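Local coordinates for protein homoserine dehydrogenase (Staphylococcus aureus M1064, PDB 4PG7) that catalyses the NAD(P)-dependent interconversion of homoserine and aspartate semialdehyde, a step of the aspartate pathway of amino-acid biosynthesis, at residues A[127-132]-A[225-230]; A[175-180]-A[267-272]; A[218-223]-A[243-248]. All blocks are in the same frame, centred on the assembly; numbering follows the deposited sequence.

How the contacts relate
Helix 220-234 ties the three contacts together: its beginning enters contact 3 and its middle enters contact 1, where it meets the NAD-binding region. Contacts 2 and 3 lie closest, their centres about 9 Å apart, against about 15 Å between contacts 1 and 2. The helix also rests on the strands of contact 2, with V226 CG2 3.5 Å from G270 CA and K225 NZ 2.9 Å from L178 O, a probable hydrogen bond. Another probable bond joins contacts 2 and 3, N179 ND2 to D221 OD2 at 2.8 Å. Contact 3 includes R246 of the pocket holding the bound lysine; the side chain of L268 in contact 2 is about 11 Å from that ligand.

Contact 1: A[127-132]-A[225-230]; sequences LLAVHL and KVVITS
V227 directs its CB toward the 127-132 segment, and its CG1 lies 3.6 Å from A129 CB. Alanine suits this place because its single methyl lets the helices come near, the CA atoms of A129 and I228 being 5.7 Å apart. V227 also meets L128, more loosely, with CB 4.3 Å from L128 CD2. I228 follows and carries most of the packing. Its CG1 sits beside the backbone N (chi1 -63°), and the chain then bends so that CD1 enters the turn before helix 129-141, 3.5 Å from L127 O and 3.8 Å from L128 CA. The same methyl meets L132 CD1 at 3.7 Å, the two side chains crossing at about a right angle. This is apolar helix packing between the NAD-binding region and helix 220-234, at the very start of helix 129-141. H131, the third residue of that helix, uses ND1 to accept from the N-H of the N-cap residue L128 (N to ND1 3.2 Å), the donor lying in the ring plane. Further along, T229 OG1 and S230 OG turn back to K225 O and V226 O, each carbonyl also accepting from the helical N-H on the opposite face of its plane. Both residues rest against F174 of strand 171-177.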
loop_
_atom_site.group_PDB
_atom_site.type_symbol
_atom_site.label_atom_id
_atom_site.label_comp_id
_atom_site.label_asym_id
_atom_site.label_seq_id
_atom_site.Cartn_x
_atom_site.Cartn_y
_atom_site.Cartn_z
ATOM N N LEU A 127 23.295 3.312 1.913
ATOM C CA LEU A 127 23.327 2.124 2.783
ATOM C C LEU A 127 22.634 0.937 2.111
ATOM O O LEU A 127 21.552 1.071 1.542
ATOM C CB LEU A 127 22.615 2.379 4.112
ATOM C CG LEU A 127 23.331 2.984 5.334
ATOM C CD1 LEU A 127 24.799 3.355 5.127
ATOM C CD2 LEU A 127 22.472 4.024 6.010
ATOM N N LEU A 128 23.261 -0.225 2.218
ATOM C CA LEU A 128 22.727 -1.461 1.676
ATOM C C LEU A 128 22.476 -2.397 2.853
ATOM O O LEU A 128 22.661 -2.002 4.021
ATOM C CB LEU A 128 23.696 -2.043 0.644
ATOM C CG LEU A 128 23.785 -1.196 -0.633
ATOM C CD1 LEU A 128 24.986 -1.568 -1.494
ATOM C CD2 LEU A 128 22.516 -1.298 -1.453
ATOM N N ALA A 129 22.050 -3.623 2.561
ATOM C CA ALA A 129 21.611 -4.537 3.592
ATOM C C ALA A 129 22.747 -4.894 4.553
ATOM O O ALA A 129 22.528 -4.960 5.758
ATOM C CB ALA A 129 21.030 -5.800 2.985
ATOM N N VAL A 130 23.938 -5.126 4.006
ATOM C CA VAL A 130 25.122 -5.447 4.811
ATOM C C VAL A 130 25.311 -4.383 5.897
ATOM O O VAL A 130 25.523 -4.696 7.077
ATOM C CB VAL A 130 26.398 -5.544 3.936
ATOM C CG1 VAL A 130 27.659 -5.634 4.798
ATOM C CG2 VAL A 130 26.336 -6.774 3.037
ATOM N N HIS A 131 25.161 -3.131 5.487
ATOM C CA HIS A 131 25.364 -2.006 6.370
ATOM C C HIS A 131 24.273 -1.900 7.432
ATOM O O HIS A 131 24.574 -1.696 8.613
ATOM C CB HIS A 131 25.489 -0.728 5.525
ATOM C CG HIS A 131 26.549 -0.835 4.471
ATOM N ND1 HIS A 131 26.273 -0.825 3.120
ATOM C CD2 HIS A 131 27.879 -1.056 4.576
ATOM C CE1 HIS A 131 27.391 -0.981 2.435
ATOM N NE2 HIS A 131 28.380 -1.132 3.298
ATOM N N LEU A 132 23.016 -2.019 7.019
ATOM C CA LEU A 132 21.895 -1.904 7.946
ATOM C C LEU A 132 21.921 -3.011 8.993
ATOM O O LEU A 132 21.556 -2.787 10.149
ATOM C CB LEU A 132 20.558 -1.941 7.211
ATOM C CG LEU A 132 20.282 -0.778 6.253
ATOM C CD1 LEU A 132 19.008 -1.056 5.456
ATOM C CD2 LEU A 132 20.193 0.555 6.995
ATOM N N LYS A 225 17.426 -0.893 -4.320
ATOM C CA LYS A 225 16.147 -1.028 -3.632
ATOM C C LYS A 225 15.696 -2.468 -3.490
ATOM O O LYS A 225 15.009 -2.807 -2.523
ATOM C CB LYS A 225 15.069 -0.174 -4.308
ATOM C CG LYS A 225 15.290 1.316 -4.046
ATOM C CD LYS A 225 14.431 2.180 -4.943
ATOM C CE LYS A 225 14.717 3.675 -4.732
ATOM N NZ LYS A 225 14.310 4.420 -5.953
ATOM N N VAL A 226 16.071 -3.318 -4.444
ATOM C CA VAL A 226 15.829 -4.749 -4.324
ATOM C C VAL A 226 16.634 -5.369 -3.180
ATOM O O VAL A 226 16.120 -6.225 -2.461
ATOM C CB VAL A 226 16.162 -5.478 -5.635
ATOM C CG1 VAL A 226 16.229 -6.981 -5.421
ATOM C CG2 VAL A 226 15.113 -5.137 -6.675
ATOM N N VAL A 227 17.893 -4.969 -3.022
ATOM C CA VAL A 227 18.679 -5.403 -1.857
ATOM C C VAL A 227 17.970 -5.007 -0.560
ATOM O O VAL A 227 17.786 -5.821 0.341
ATOM C CB VAL A 227 20.093 -4.806 -1.846
ATOM C CG1 VAL A 227 20.813 -5.172 -0.550
ATOM C CG2 VAL A 227 20.900 -5.286 -3.038
ATOM N N ILE A 228 17.555 -3.755 -0.477
ATOM C CA ILE A 228 16.887 -3.249 0.715
ATOM C C ILE A 228 15.548 -3.944 0.942
ATOM O O ILE A 228 15.247 -4.381 2.052
ATOM C CB ILE A 228 16.655 -1.725 0.641
ATOM C CG1 ILE A 228 17.981 -0.947 0.574
ATOM C CG2 ILE A 228 15.850 -1.239 1.840
ATOM C CD1 ILE A 228 18.892 -1.162 1.767
ATOM N N THR A 229 14.733 -4.026 -0.101
ATOM C CA THR A 229 13.440 -4.664 0.004
ATOM C C THR A 229 13.562 -6.149 0.426
ATOM O O THR A 229 12.734 -6.640 1.203
ATOM C CB THR A 229 12.640 -4.499 -1.285
ATOM O OG1 THR A 229 12.508 -3.099 -1.564
ATOM C CG2 THR A 229 11.257 -5.112 -1.164
ATOM N N SER A 230 14.597 -6.830 -0.053
ATOM C CA SER A 230 14.855 -8.221 0.326
ATOM C C SER A 230 15.216 -8.338 1.805
ATOM O O SER A 230 14.800 -9.280 2.495
ATOM C CB SER A 230 16.002 -8.804 -0.509
ATOM O OG SER A 230 15.657 -8.881 -1.881
#

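Contact 2: A[175-180]-A[267-272]; sequences MGILNG and KLIGKG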
loop_
_atom_site.group_PDB
_atom_site.type_symbol
_atom_site.label_atom_id
_atom_site.label_comp_id
_atom_site.label_asym_id
_atom_site.label_seq_id
_atom_site.Cartn_x
_atom_site.Cartn_y
_atom_site.Cartn_z
ATOM N N MET A 175 7.580 -8.116 -6.277
ATOM C CA MET A 175 7.916 -7.522 -7.565
ATOM C C MET A 175 7.611 -6.046 -7.464
ATOM O O MET A 175 6.539 -5.669 -6.984
ATOM C CB MET A 175 7.052 -8.100 -8.682
ATOM C CG MET A 175 7.252 -9.563 -8.932
ATOM S SD MET A 175 6.335 -10.054 -10.388
ATOM C CE MET A 175 4.656 -10.005 -9.823
ATOM N N GLY A 176 8.517 -5.214 -7.953
ATOM C CA GLY A 176 8.327 -3.809 -7.837
ATOM C C GLY A 176 8.764 -2.990 -9.008
ATOM O O GLY A 176 9.683 -3.369 -9.752
ATOM N N ILE A 177 8.085 -1.856 -9.173
ATOM C CA ILE A 177 8.537 -0.793 -10.046
ATOM C C ILE A 177 9.205 0.188 -9.101
ATOM O O ILE A 177 8.521 0.785 -8.283
ATOM C CB ILE A 177 7.366 -0.184 -10.824
ATOM C CG1 ILE A 177 6.821 -1.241 -11.793
ATOM C CG2 ILE A 177 7.796 1.096 -11.531
ATOM C CD1 ILE A 177 5.460 -0.945 -12.396
ATOM N N LEU A 178 10.545 0.263 -9.163
ATOM C CA LEU A 178 11.337 0.840 -8.096
ATOM C C LEU A 178 12.180 2.021 -8.515
ATOM O O LEU A 178 12.946 2.551 -7.707
ATOM C CB LEU A 178 12.246 -0.206 -7.457
ATOM C CG LEU A 178 11.509 -1.408 -6.866
ATOM C CD1 LEU A 178 12.512 -2.414 -6.327
ATOM C CD2 LEU A 178 10.568 -0.971 -5.759
ATOM N N ASN A 179 12.015 2.463 -9.749
ATOM C CA ASN A 179 12.761 3.606 -10.215
ATOM C C ASN A 179 11.806 4.439 -11.059
ATOM O O ASN A 179 11.346 3.994 -12.101
ATOM C CB ASN A 179 13.987 3.126 -11.012
ATOM C CG ASN A 179 14.804 4.278 -11.557
ATOM O OD1 ASN A 179 14.792 4.558 -12.752
ATOM N ND2 ASN A 179 15.482 4.978 -10.662
ATOM N N GLY A 180 11.504 5.642 -10.594
ATOM C CA GLY A 180 10.551 6.541 -11.263
ATOM C C GLY A 180 10.966 6.923 -12.674
ATOM O O GLY A 180 10.145 6.959 -13.588
ATOM N N LYS A 267 7.728 -3.332 -18.159
ATOM C CA LYS A 267 8.148 -2.529 -17.007
ATOM C C LYS A 267 9.537 -2.980 -16.620
ATOM O O LYS A 267 9.914 -4.135 -16.873
ATOM C CB LYS A 267 7.207 -2.734 -15.791
ATOM C CG LYS A 267 5.720 -2.518 -16.085
ATOM C CD LYS A 267 5.383 -1.049 -16.237
ATOM C CE LYS A 267 3.903 -0.859 -16.496
ATOM N NZ LYS A 267 3.574 0.579 -16.603
ATOM N N LEU A 268 10.294 -2.088 -15.987
ATOM C CA LEU A 268 11.519 -2.487 -15.317
ATOM C C LEU A 268 11.110 -2.977 -13.940
ATOM O O LEU A 268 10.651 -2.176 -13.102
ATOM C CB LEU A 268 12.513 -1.350 -15.207
ATOM C CG LEU A 268 13.874 -1.742 -14.587
ATOM C CD1 LEU A 268 14.672 -2.592 -15.557
ATOM C CD2 LEU A 268 14.677 -0.520 -14.192
ATOM N N ILE A 269 11.265 -4.275 -13.711
ATOM C CA ILE A 269 10.819 -4.928 -12.478
ATOM C C ILE A 269 12.006 -5.378 -11.627
ATOM O O ILE A 269 12.929 -6.023 -12.127
ATOM C CB ILE A 269 9.966 -6.146 -12.797
ATOM C CG1 ILE A 269 8.674 -5.731 -13.543
ATOM C CG2 ILE A 269 9.608 -6.957 -11.539
ATOM C CD1 ILE A 269 7.728 -4.906 -12.735
ATOM N N GLY A 270 11.979 -4.998 -10.353
ATOM C CA GLY A 270 12.910 -5.496 -9.364
ATOM C C GLY A 270 12.169 -6.553 -8.590
ATOM O O GLY A 270 11.035 -6.341 -8.118
ATOM N N LYS A 271 12.780 -7.723 -8.496
ATOM C CA LYS A 271 12.090 -8.915 -8.019
ATOM C C LYS A 271 12.968 -9.610 -7.005
ATOM O O LYS A 271 14.181 -9.721 -7.207
ATOM C CB LYS A 271 11.875 -9.822 -9.215
ATOM C CG LYS A 271 10.984 -10.989 -8.997
ATOM C CD LYS A 271 10.393 -11.472 -10.327
ATOM C CE LYS A 271 11.403 -12.134 -11.249
ATOM N NZ LYS A 271 10.778 -12.403 -12.596
ATOM N N GLY A 272 12.354 -10.094 -5.936
ATOM C CA GLY A 272 13.021 -10.984 -5.005
ATOM C C GLY A 272 12.145 -12.182 -4.716
ATOM O O GLY A 272 10.984 -12.024 -4.317
HETATM O O HOH W 1 12.132 -0.756 -11.274
#
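M175 stands across from K271 in a non-hydrogen-bonded antiparallel pair, and their side chains run alongside each other, pointing the same way, with M175 CG 3.9 Å from K271 CD. The CG methylene of M175 thus packs on the aliphatic part of the lysine, whose NZ goes on to a salt bridge with E444, while the thioether end leads away and the methionine also packs on H292 and L294. M175 CB meets I269 CG2 at 4.0 Å. G176 forms the hydrogen-bonded pair with G270: its N donates to G270 O (2.8 Å) and its O accepts from G270 N (2.9 Å), both bonds in the carbonyl plane. With glycine at both positions, nothing projects from this pair, and L178 folds over it, CD1 reaching to 4.3 Å from G270 CA. At I177, CG1 lies beside the backbone N (chi1 -67°) and packs 3.9 Å from I269 CD1, while its CD1 touches K267 CD at 3.8 Å. K267 carries its charge onward to V297 O and E298. The direct pairing ends here, and a water takes over, accepting from L178 N and donating to L268 O. N179, the N-cap of helix 180-192, offers OD1 to S182 N, and its ND2 donates to D216. The arrangement is that of adjacent antiparallel strands in the mixed sheet of the homoserine dehydrogenase fold: 171-177 runs between 264-275 and 302-308, then, after L178 and N179, enters helix 180-192.

Contact 3: A[218-223]-A[243-248]; sequences EGVDAA and VKRRGI. With LYS (lysine), chain K.
R245 reaches across to E218 and makes the one direct hydrogen bond of the contact, NH1 to the backbone E218 O at 2.9 Å and 157°. The acceptor lies near the guanidinium plane, at its edge. The arginine chain is extended through CD, which lies 3.4 Å from G219 O; it then bends at chi3 (53°) and swings the guanidinium to E218 O. A water adds a second polar link, donating to E218 OE1 and accepting from G247 N; the carboxylate, 4.8 Å from R245 NH1 at OE1, probably favours the positive charge without touching it.

Packing completes the join. V220 CG2 lies over one face of the R245 guanidinium near its rim, 3.9 Å above the plane, and A223 CB makes an apolar contact with V243 CG1 at 3.9 Å. Where the backbones come together glycine is used: G247 CA is 3.6 Å from E218 C, a closeness that its lack of a side chain permits. G219 takes a positive phi, which favours glycine, just before the helix.

R246 faces the other way, toward the bound lysine. The ligand NZ lies over one guanidinium face, 3.5 Å from R246 NE, while R246 NH1 is held by V440 O; D438, of opposite charge, belongs to the same pocket.

The first turn of helix 220-234 thus packs beside strand 244-245. K244 and R246 bond through their backbones to strand 278-289, whose V283 touches A222, A223 and V243. I248 makes a backbone hydrogen bond with V217 of helix 214-217 and packs on helix 180-192.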
loop_
_atom_site.group_PDB
_atom_site.type_symbol
_atom_site.label_atom_id
_atom_site.label_comp_id
_atom_site.label_asym_id
_atom_site.label_seq_id
_atom_site.Cartn_x
_atom_site.Cartn_y
_atom_site.Cartn_z
ATOM N N GLU A 218 20.206 2.139 -16.219
ATOM C CA GLU A 218 20.875 0.827 -16.159
ATOM C C GLU A 218 20.379 -0.040 -15.006
ATOM O O GLU A 218 20.898 -1.144 -14.760
ATOM C CB GLU A 218 22.402 1.009 -16.101
ATOM C CG GLU A 218 22.959 1.713 -17.322
ATOM C CD GLU A 218 22.598 1.017 -18.603
ATOM O OE1 GLU A 218 22.579 -0.237 -18.642
ATOM O OE2 GLU A 218 22.339 1.725 -19.579
ATOM N N GLY A 219 19.395 0.465 -14.263
ATOM C CA GLY A 219 18.755 -0.326 -13.223
ATOM C C GLY A 219 19.523 -0.447 -11.913
ATOM O O GLY A 219 19.177 -1.286 -11.056
ATOM N N VAL A 220 20.544 0.381 -11.730
ATOM C CA VAL A 220 21.379 0.302 -10.516
ATOM C C VAL A 220 20.575 0.742 -9.289
ATOM O O VAL A 220 20.560 0.046 -8.262
ATOM C CB VAL A 220 22.685 1.140 -10.637
ATOM C CG1 VAL A 220 23.523 1.015 -9.372
ATOM C CG2 VAL A 220 23.480 0.700 -11.851
ATOM N N ASP A 221 19.904 1.877 -9.399
ATOM C CA ASP A 221 19.029 2.378 -8.321
ATOM C C ASP A 221 18.006 1.339 -7.915
ATOM O O ASP A 221 17.801 1.085 -6.721
ATOM C CB ASP A 221 18.296 3.657 -8.752
ATOM C CG ASP A 221 17.325 4.148 -7.699
ATOM O OD1 ASP A 221 17.793 4.348 -6.560
ATOM O OD2 ASP A 221 16.104 4.339 -7.999
ATOM N N ALA A 222 17.356 0.736 -8.913
ATOM C CA ALA A 222 16.375 -0.297 -8.663
ATOM C C ALA A 222 17.006 -1.520 -7.978
ATOM O O ALA A 222 16.402 -2.101 -7.078
ATOM C CB ALA A 222 15.703 -0.703 -9.958
ATOM N N ALA A 223 18.217 -1.896 -8.382
ATOM C CA ALA A 223 18.906 -3.031 -7.754
ATOM C C ALA A 223 19.235 -2.765 -6.283
ATOM O O ALA A 223 19.069 -3.643 -5.431
ATOM C CB ALA A 223 20.165 -3.399 -8.522
ATOM N N VAL A 243 22.440 -9.174 -7.302
ATOM C CA VAL A 243 21.226 -8.844 -8.047
ATOM C C VAL A 243 21.524 -8.890 -9.540
ATOM O O VAL A 243 22.228 -8.048 -10.055
ATOM C CB VAL A 243 20.666 -7.457 -7.689
ATOM C CG1 VAL A 243 19.376 -7.173 -8.464
ATOM C CG2 VAL A 243 20.405 -7.359 -6.196
ATOM N N LYS A 244 20.970 -9.868 -10.237
ATOM C CA LYS A 244 21.128 -9.937 -11.683
ATOM C C LYS A 244 20.413 -8.744 -12.278
ATOM O O LYS A 244 19.215 -8.583 -12.067
ATOM C CB LYS A 244 20.548 -11.252 -12.225
ATOM C CG LYS A 244 21.309 -12.486 -11.740
ATOM C CD LYS A 244 20.686 -13.771 -12.273
ATOM C CE LYS A 244 21.552 -14.993 -11.983
ATOM N NZ LYS A 244 21.724 -15.234 -10.520
ATOM N N ARG A 245 21.139 -7.921 -13.032
ATOM C CA ARG A 245 20.625 -6.619 -13.436
ATOM C C ARG A 245 20.763 -6.343 -14.925
ATOM O O ARG A 245 21.798 -6.614 -15.515
ATOM C CB ARG A 245 21.378 -5.551 -12.674
ATOM C CG ARG A 245 20.974 -4.131 -13.009
ATOM C CD ARG A 245 21.784 -3.148 -12.188
ATOM N NE ARG A 245 23.216 -3.386 -12.331
ATOM C CZ ARG A 245 23.958 -3.034 -13.376
ATOM N NH1 ARG A 245 23.439 -2.414 -14.419
ATOM N NH2 ARG A 245 25.249 -3.312 -13.376
ATOM N N ARG A 246 19.689 -5.831 -15.516
ATOM C CA ARG A 246 19.694 -5.293 -16.867
ATOM C C ARG A 246 18.783 -4.068 -16.870
ATOM O O ARG A 246 17.690 -4.096 -16.296
ATOM C CB ARG A 246 19.186 -6.336 -17.874
ATOM C CG ARG A 246 18.857 -5.765 -19.257
ATOM C CD ARG A 246 18.110 -6.760 -20.138
ATOM N NE ARG A 246 18.968 -7.836 -20.604
ATOM C CZ ARG A 246 18.556 -9.018 -21.068
ATOM N NH1 ARG A 246 17.268 -9.351 -21.120
ATOM N NH2 ARG A 246 19.466 -9.901 -21.458
ATOM N N GLY A 247 19.213 -3.007 -17.534
ATOM C CA GLY A 247 18.469 -1.760 -17.586
ATOM C C GLY A 247 17.492 -1.743 -18.732
ATOM O O GLY A 247 17.220 -2.783 -19.316
ATOM N N ILE A 248 17.009 -0.544 -19.063
ATOM C CA ILE A 248 15.999 -0.363 -20.100
ATOM C C ILE A 248 16.538 0.191 -21.409
ATOM O O ILE A 248 15.778 0.354 -22.359
ATOM C CB ILE A 248 14.828 0.554 -19.633
ATOM C CG1 ILE A 248 15.306 1.956 -19.264
ATOM C CG2 ILE A 248 14.086 -0.072 -18.460
ATOM C CD1 ILE A 248 14.196 2.982 -19.337
HETATM N N LYS K . 17.968 -3.242 -30.052
HETATM C CA LYS K . 18.876 -4.013 -29.138
HETATM C C LYS K . 19.167 -5.420 -29.649
HETATM O O LYS K . 19.441 -6.340 -28.855
HETATM C CB LYS K . 18.270 -4.096 -27.735
HETATM C CG LYS K . 19.251 -4.537 -26.667
HETATM C CD LYS K . 18.718 -5.685 -25.826
HETATM C CE LYS K . 19.797 -6.165 -24.882
HETATM N NZ LYS K . 19.367 -7.302 -24.025
HETATM O OXT LYS K . 19.153 -5.650 -30.868
HETATM O O HOH W 2 21.883 -2.963 -18.619
#